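Local structure of catalytic domain of the nuclear inclusion protein A (nia) (1LVM) at residues V65-H69 with G70-V74; T188-P191 with K192-E196. The protein cleaves peptide bonds at specific sequences as a chymotrypsin-type cysteine protease, probably releasing mature proteins from the tobacco etch virus polyprotein. The protein carries 1 engineered substitution. All coordinates share one frame; numbering follows the deposited sequence.

Interaction 1 (V65-H69 with G70-V74); sequences VQSLH and GVFKV
Val65 and Phe72 grip each other through two backbone hydrogen bonds, Val65 N to Phe72 O (2.7 Å) and Phe72 N to Val65 O (2.9 Å). Nearer the turn, Ser67 N reaches Gly70 O at 2.7 Å, and Gly70 N returns to Ser67 O at 3.1 Å. Ser67 OG sits between its own backbone N and carbonyl carbon (chi1 67°), where it accepts from His69 N at 3.1 Å, which makes an ST turn, and gives a weak bond to Gly70 O. Between the two bonded pairs, Val71 CA donates a CH contact to Val65 O.

On the face of Gln66 and Val71, the Gln66 amide lies against the valine, NE2 3.8 Å from Val71 CG2. On the other face the Phe72 ring reaches back beside the turn, its CZ 3.6 Å from His69 O, which it meets obliquely, while Ser67 OG and Val65 O lie at its edge; Phe99 packs edge-to-face on the same ring. Phe72 and Lys73 also pair in parallel with the bound peptide. This is a tight antiparallel beta hairpin closed by a type I turn, Ser67 to Gly70.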
ATOM      1  N   VAL A  65      -4.529 -10.013  10.434  1.00 14.31           N
ATOM      2  CA  VAL A  65      -3.741  -8.771  10.359  1.00 13.09           C
ATOM      3  C   VAL A  65      -2.525  -8.873  11.270  1.00 21.96           C
ATOM      4  O   VAL A  65      -2.666  -8.934  12.488  1.00 20.75           O
ATOM      5  CB  VAL A  65      -4.528  -7.597  10.858  1.00 15.24           C
ATOM      6  CG1 VAL A  65      -3.663  -6.321  10.765  1.00 18.19           C
ATOM      7  CG2 VAL A  65      -5.814  -7.426  10.027  1.00 15.85           C
ATOM      8  N   GLN A  66      -1.356  -8.955  10.661  1.00 20.32           N
ATOM      9  CA  GLN A  66      -0.104  -9.044  11.413  1.00 15.78           C
ATOM     10  C   GLN A  66       0.527  -7.641  11.521  1.00 14.78           C
ATOM     11  O   GLN A  66       0.738  -6.993  10.505  1.00 16.16           O
ATOM     12  CB  GLN A  66       0.841 -10.026  10.731  1.00 18.32           C
ATOM     13  CG  GLN A  66       2.164 -10.015  11.493  1.00 24.23           C
ATOM     14  CD  GLN A  66       2.909 -11.309  11.421  1.00 44.18           C
ATOM     15  OE1 GLN A  66       2.873 -11.998  10.387  1.00 37.81           O
ATOM     16  NE2 GLN A  66       3.608 -11.659  12.534  1.00 36.53           N
ATOM     17  N   SER A  67       0.790  -7.156  12.750  1.00 15.33           N
ATOM     18  CA  SER A  67       1.345  -5.807  12.913  1.00 14.57           C
ATOM     19  C   SER A  67       2.410  -5.836  14.033  1.00 19.00           C
ATOM     20  O   SER A  67       2.742  -6.893  14.559  1.00 21.16           O
ATOM     21  CB  SER A  67       0.272  -4.823  13.336  1.00 19.03           C
ATOM     22  OG  SER A  67      -0.196  -5.111  14.659  1.00 29.89           O
ATOM     23  N   LEU A  68       2.850  -4.649  14.397  1.00 20.46           N
ATOM     24  CA  LEU A  68       3.859  -4.462  15.448  1.00 29.17           C
ATOM     25  C   LEU A  68       3.275  -4.979  16.760  1.00 27.52           C
ATOM     26  O   LEU A  68       3.980  -5.522  17.619  1.00 30.12           O
ATOM     27  CB  LEU A  68       4.123  -2.971  15.579  1.00 26.22           C
ATOM     28  CG  LEU A  68       5.038  -2.305  16.610  1.00 39.33           C
ATOM     29  CD1 LEU A  68       6.490  -2.387  16.158  1.00 90.34           C
ATOM     30  CD2 LEU A  68       4.574  -0.822  16.761  1.00 35.97           C
ATOM     31  N   HIS A  69       1.971  -4.810  16.920  1.00 23.81           N
ATOM     32  CA  HIS A  69       1.353  -5.200  18.182  1.00 30.67           C
ATOM     33  C   HIS A  69       0.890  -6.633  18.256  1.00 48.56           C
ATOM     34  O   HIS A  69       0.289  -7.038  19.234  1.00 35.20           O
ATOM     35  CB  HIS A  69       0.225  -4.244  18.511  1.00 40.74           C
ATOM     36  CG  HIS A  69       0.704  -2.841  18.710  1.00 58.40           C
ATOM     37  ND1 HIS A  69       1.515  -2.479  19.763  1.00 92.89           N
ATOM     38  CD2 HIS A  69       0.547  -1.727  17.956  1.00 82.47           C
ATOM     39  CE1 HIS A  69       1.838  -1.204  19.652  1.00 63.49           C
ATOM     40  NE2 HIS A  69       1.265  -0.724  18.562  1.00 71.68           N
ATOM     41  N   GLY A  70       1.214  -7.404  17.230  1.00 21.49           N
ATOM     42  CA  GLY A  70       0.859  -8.801  17.199  1.00 25.14           C
ATOM     43  C   GLY A  70      -0.012  -9.171  16.020  1.00 32.16           C
ATOM     44  O   GLY A  70      -0.087  -8.449  15.012  1.00 24.05           O
ATOM     45  N   VAL A  71      -0.693 -10.298  16.180  1.00 21.02           N
ATOM     46  CA  VAL A  71      -1.549 -10.829  15.133  1.00 21.58           C
ATOM     47  C   VAL A  71      -3.020 -10.812  15.580  1.00 30.34           C
ATOM     48  O   VAL A  71      -3.332 -11.291  16.642  1.00 24.94           O
ATOM     49  CB  VAL A  71      -1.084 -12.241  14.789  1.00 25.56           C
ATOM     50  CG1 VAL A  71      -1.839 -12.741  13.602  1.00 30.46           C
ATOM     51  CG2 VAL A  71       0.427 -12.251  14.510  1.00 30.62           C
ATOM     52  N   PHE A  72      -3.909 -10.242  14.760  1.00 16.07           N
ATOM     53  CA  PHE A  72      -5.311 -10.133  15.103  1.00 17.33           C
ATOM     54  C   PHE A  72      -6.106 -10.700  13.974  1.00 29.00           C
ATOM     55  O   PHE A  72      -5.704 -10.590  12.810  1.00 21.73           O
ATOM     56  CB  PHE A  72      -5.687  -8.687  15.315  1.00 18.49           C
ATOM     57  CG  PHE A  72      -4.844  -8.012  16.351  1.00 40.19           C
ATOM     58  CD1 PHE A  72      -3.574  -7.510  16.025  1.00 30.32           C
ATOM     59  CD2 PHE A  72      -5.283  -7.925  17.684  1.00 24.47           C
ATOM     60  CE1 PHE A  72      -2.758  -6.932  17.006  1.00 22.29           C
ATOM     61  CE2 PHE A  72      -4.439  -7.336  18.691  1.00 23.76           C
ATOM     62  CZ  PHE A  72      -3.198  -6.851  18.332  1.00 20.79           C
ATOM     63  N   LYS A  73      -7.218 -11.313  14.307  1.00 18.94           N
ATOM     64  CA  LYS A  73      -8.051 -11.892  13.274  1.00 15.02           C
ATOM     65  C   LYS A  73      -9.460 -11.373  13.310  1.00 18.67           C
ATOM     66  O   LYS A  73     -10.111 -11.350  14.358  1.00 17.59           O
ATOM     67  CB  LYS A  73      -8.086 -13.408  13.437  1.00 18.82           C
ATOM     68  CG  LYS A  73      -8.777 -14.122  12.290  1.00 29.19           C
ATOM     69  CD  LYS A  73      -8.797 -15.634  12.609  1.00 30.46           C
ATOM     70  CE  LYS A  73      -9.035 -16.494  11.368  1.00 38.88           C
ATOM     71  NZ  LYS A  73      -7.768 -16.764  10.623  1.00 62.83           N
ATOM     72  N   VAL A  74      -9.916 -10.912  12.156  1.00 15.63           N
ATOM     73  CA  VAL A  74     -11.277 -10.432  11.988  1.00 16.59           C
ATOM     74  C   VAL A  74     -12.077 -11.664  11.586  1.00 24.36           C
ATOM     75  O   VAL A  74     -11.821 -12.260  10.540  1.00 18.39           O
ATOM     76  CB  VAL A  74     -11.358  -9.401  10.816  1.00 16.12           C
ATOM     77  CG1 VAL A  74     -12.829  -8.968  10.547  1.00 15.02           C
ATOM     78  CG2 VAL A  74     -10.509  -8.209  11.138  1.00 17.82           C
TER

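Interaction 2 (T188-P191 with K192-E196)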
ATOM      1  N   THR A 188      -0.045   2.562  -7.132  1.00 16.72           N
ATOM      2  CA  THR A 188      -1.214   3.391  -7.154  1.00 10.79           C
ATOM      3  C   THR A 188      -0.851   4.629  -6.368  1.00 13.50           C
ATOM      4  O   THR A 188      -0.407   4.551  -5.206  1.00 15.20           O
ATOM      5  CB  THR A 188      -2.390   2.661  -6.455  1.00 15.06           C
ATOM      6  OG1 THR A 188      -2.722   1.487  -7.218  1.00 14.92           O
ATOM      7  CG2 THR A 188      -3.585   3.568  -6.311  1.00 15.23           C
ATOM      8  N   SER A 189      -0.982   5.776  -7.021  1.00 13.03           N
ATOM      9  CA  SER A 189      -0.682   7.035  -6.415  1.00 12.74           C
ATOM     10  C   SER A 189      -1.642   7.468  -5.277  1.00 12.74           C
ATOM     11  O   SER A 189      -2.852   7.134  -5.239  1.00 16.75           O
ATOM     12  CB  SER A 189      -0.664   8.147  -7.480  1.00 18.48           C
ATOM     13  OG  SER A 189      -1.966   8.300  -8.055  1.00 15.42           O
ATOM     14  N   VAL A 190      -1.072   8.187  -4.317  1.00 13.77           N
ATOM     15  CA  VAL A 190      -1.858   8.775  -3.240  1.00 11.18           C
ATOM     16  C   VAL A 190      -2.680   9.841  -3.998  1.00 12.44           C
ATOM     17  O   VAL A 190      -2.089  10.634  -4.768  1.00 17.14           O
ATOM     18  CB  VAL A 190      -0.910   9.500  -2.223  1.00 17.24           C
ATOM     19  CG1 VAL A 190      -1.672  10.626  -1.436  1.00 16.65           C
ATOM     20  CG2 VAL A 190      -0.293   8.407  -1.259  1.00 12.06           C
ATOM     21  N   PRO A 191      -4.023   9.892  -3.775  1.00 15.28           N
ATOM     22  CA  PRO A 191      -4.845  10.881  -4.442  1.00 17.80           C
ATOM     23  C   PRO A 191      -4.723  12.281  -3.860  1.00 11.75           C
ATOM     24  O   PRO A 191      -4.267  12.497  -2.729  1.00 12.99           O
ATOM     25  CB  PRO A 191      -6.270  10.331  -4.299  1.00 16.49           C
ATOM     26  CG  PRO A 191      -6.238   9.632  -2.880  1.00 15.38           C
ATOM     27  CD  PRO A 191      -4.793   9.068  -2.789  1.00 11.98           C
ATOM     28  N   LYS A 192      -5.220  13.256  -4.582  1.00 19.60           N
ATOM     29  CA  LYS A 192      -5.194  14.626  -4.056  1.00 18.66           C
ATOM     30  C   LYS A 192      -5.969  14.734  -2.725  1.00 15.51           C
ATOM     31  O   LYS A 192      -6.989  14.057  -2.529  1.00 17.02           O
ATOM     32  CB  LYS A 192      -5.845  15.537  -5.095  1.00 23.50           C
ATOM     33  CG  LYS A 192      -5.876  16.957  -4.722  1.00 31.58           C
ATOM     34  CD  LYS A 192      -6.639  17.725  -5.824  1.00 55.18           C
ATOM     35  CE  LYS A 192      -6.643  19.225  -5.600  1.00 72.85           C
ATOM     36  NZ  LYS A 192      -5.261  19.761  -5.536  1.00 56.88           N
ATOM     37  N   ASN A 193      -5.457  15.573  -1.821  1.00 16.43           N
ATOM     38  CA  ASN A 193      -6.054  15.852  -0.511  1.00 19.62           C
ATOM     39  C   ASN A 193      -6.300  14.617   0.357  1.00 24.76           C
ATOM     40  O   ASN A 193      -7.302  14.491   1.110  1.00 15.77           O
ATOM     41  CB  ASN A 193      -7.316  16.689  -0.699  1.00 19.16           C
ATOM     42  CG  ASN A 193      -6.999  18.077  -1.294  1.00 26.02           C
ATOM     43  OD1 ASN A 193      -5.869  18.561  -1.178  1.00 28.16           O
ATOM     44  ND2 ASN A 193      -7.972  18.693  -1.954  1.00 21.84           N
ATOM     45  N   PHE A 194      -5.343  13.701   0.285  1.00 18.47           N
ATOM     46  CA  PHE A 194      -5.466  12.474   1.071  1.00 18.37           C
ATOM     47  C   PHE A 194      -5.369  12.750   2.552  1.00 18.37           C
ATOM     48  O   PHE A 194      -6.034  12.089   3.330  1.00 14.88           O
ATOM     49  CB  PHE A 194      -4.383  11.464   0.586  1.00 16.15           C
ATOM     50  CG  PHE A 194      -4.609  10.030   1.022  1.00 12.39           C
ATOM     51  CD1 PHE A 194      -5.771   9.330   0.691  1.00 13.77           C
ATOM     52  CD2 PHE A 194      -3.635   9.383   1.814  1.00 12.67           C
ATOM     53  CE1 PHE A 194      -5.998   8.005   1.123  1.00 14.17           C
ATOM     54  CE2 PHE A 194      -3.833   8.047   2.265  1.00 19.82           C
ATOM     55  CZ  PHE A 194      -4.985   7.353   1.935  1.00 15.92           C
ATOM     56  N   MET A 195      -4.523  13.696   2.973  1.00 14.83           N
ATOM     57  CA  MET A 195      -4.426  13.965   4.420  1.00 25.23           C
ATOM     58  C   MET A 195      -5.790  14.434   4.933  1.00 17.62           C
ATOM     59  O   MET A 195      -6.195  14.094   6.045  1.00 17.79           O
ATOM     60  CB  MET A 195      -3.360  15.021   4.738  1.00 18.68           C
ATOM     61  CG  MET A 195      -1.895  14.596   4.432  1.00 18.62           C
ATOM     62  SD  MET A 195      -1.488  12.998   5.106  1.00 17.95           S
ATOM     63  CE  MET A 195      -1.676  13.278   6.922  1.00 14.86           C
ATOM     64  N   GLU A 196      -6.499  15.223   4.128  1.00 15.38           N
ATOM     65  CA  GLU A 196      -7.849  15.683   4.557  1.00 17.80           C
ATOM     66  C   GLU A 196      -8.746  14.446   4.792  1.00 18.16           C
ATOM     67  O   GLU A 196      -9.474  14.321   5.786  1.00 18.15           O
ATOM     68  CB  GLU A 196      -8.505  16.563   3.465  1.00 19.85           C
ATOM     69  CG  GLU A 196      -9.780  17.296   3.970  1.00 22.57           C
ATOM     70  CD  GLU A 196      -9.420  18.198   5.137  1.00 41.00           C
ATOM     71  OE1 GLU A 196     -10.280  18.366   6.031  1.00 35.88           O
ATOM     72  OE2 GLU A 196      -8.280  18.735   5.176  1.00 27.21           O
TER
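Val190 and Pro191 pack on Phe194, four and three residues further on. Val190 CG1 comes to 3.5 Å from Phe194 CB and continues along the ring's root to CG, the two side chains crossing at about a right angle. Pro191 offers the CG and CD corner of its ring: Pro191 CG and Phe194 CD1 are 3.6 Å apart, and the two rings meet obliquely. Phe194 can touch both neighbours because its CG stands anti to the backbone N (chi1 -164°), which swings the ring back toward Val190 and Pro191; Phe108 packs edge-to-face on it as well.

The backbone path behind this is a type II beta turn from Pro191 to Phe194, with Asn193 taking the positive phi (55°) of its third position. It joins the end of strand 185-189, part of the six-stranded C-terminal barrel of this chymotrypsin-like fold, to helix 194-199. Asn193 occupies the N-cap position, yet its side chain makes no capping bond.

Polar contact across the turn is slight. Phe194 N points to Pro191 O at 3.4 Å with a poorly aligned N-H (121°), a weak bond at most, so the hydrophobic contacts probably do more to hold the bend. On the strand side the polar groups are well engaged: Thr188 OG1 bonds Ser176 OG, and Ser189 OG is shared among Gly145 O, Ile146 O and Arg88 NH2. Lys192 points away from Pro191, and its side chain meets Glu110.

The two interactions lie about 26 Å apart between centres, with nearest atoms about 16 Å apart, and do not touch. Interaction 1 comes first along the chain and belongs to the N-terminal beta sheet, where strand 70-74 is outermost within the chain; interaction 2 follows far downstream, where the six-stranded barrel gives way to helix 194-199. They therefore sample both beta systems of the chymotrypsin-type fold. Their roles differ accordingly: the hairpin at 65-74 offers its outer strand to the bound peptide and so contributes to the substrate-binding surface, whereas 188-196 redirects the chain as it leaves the barrel.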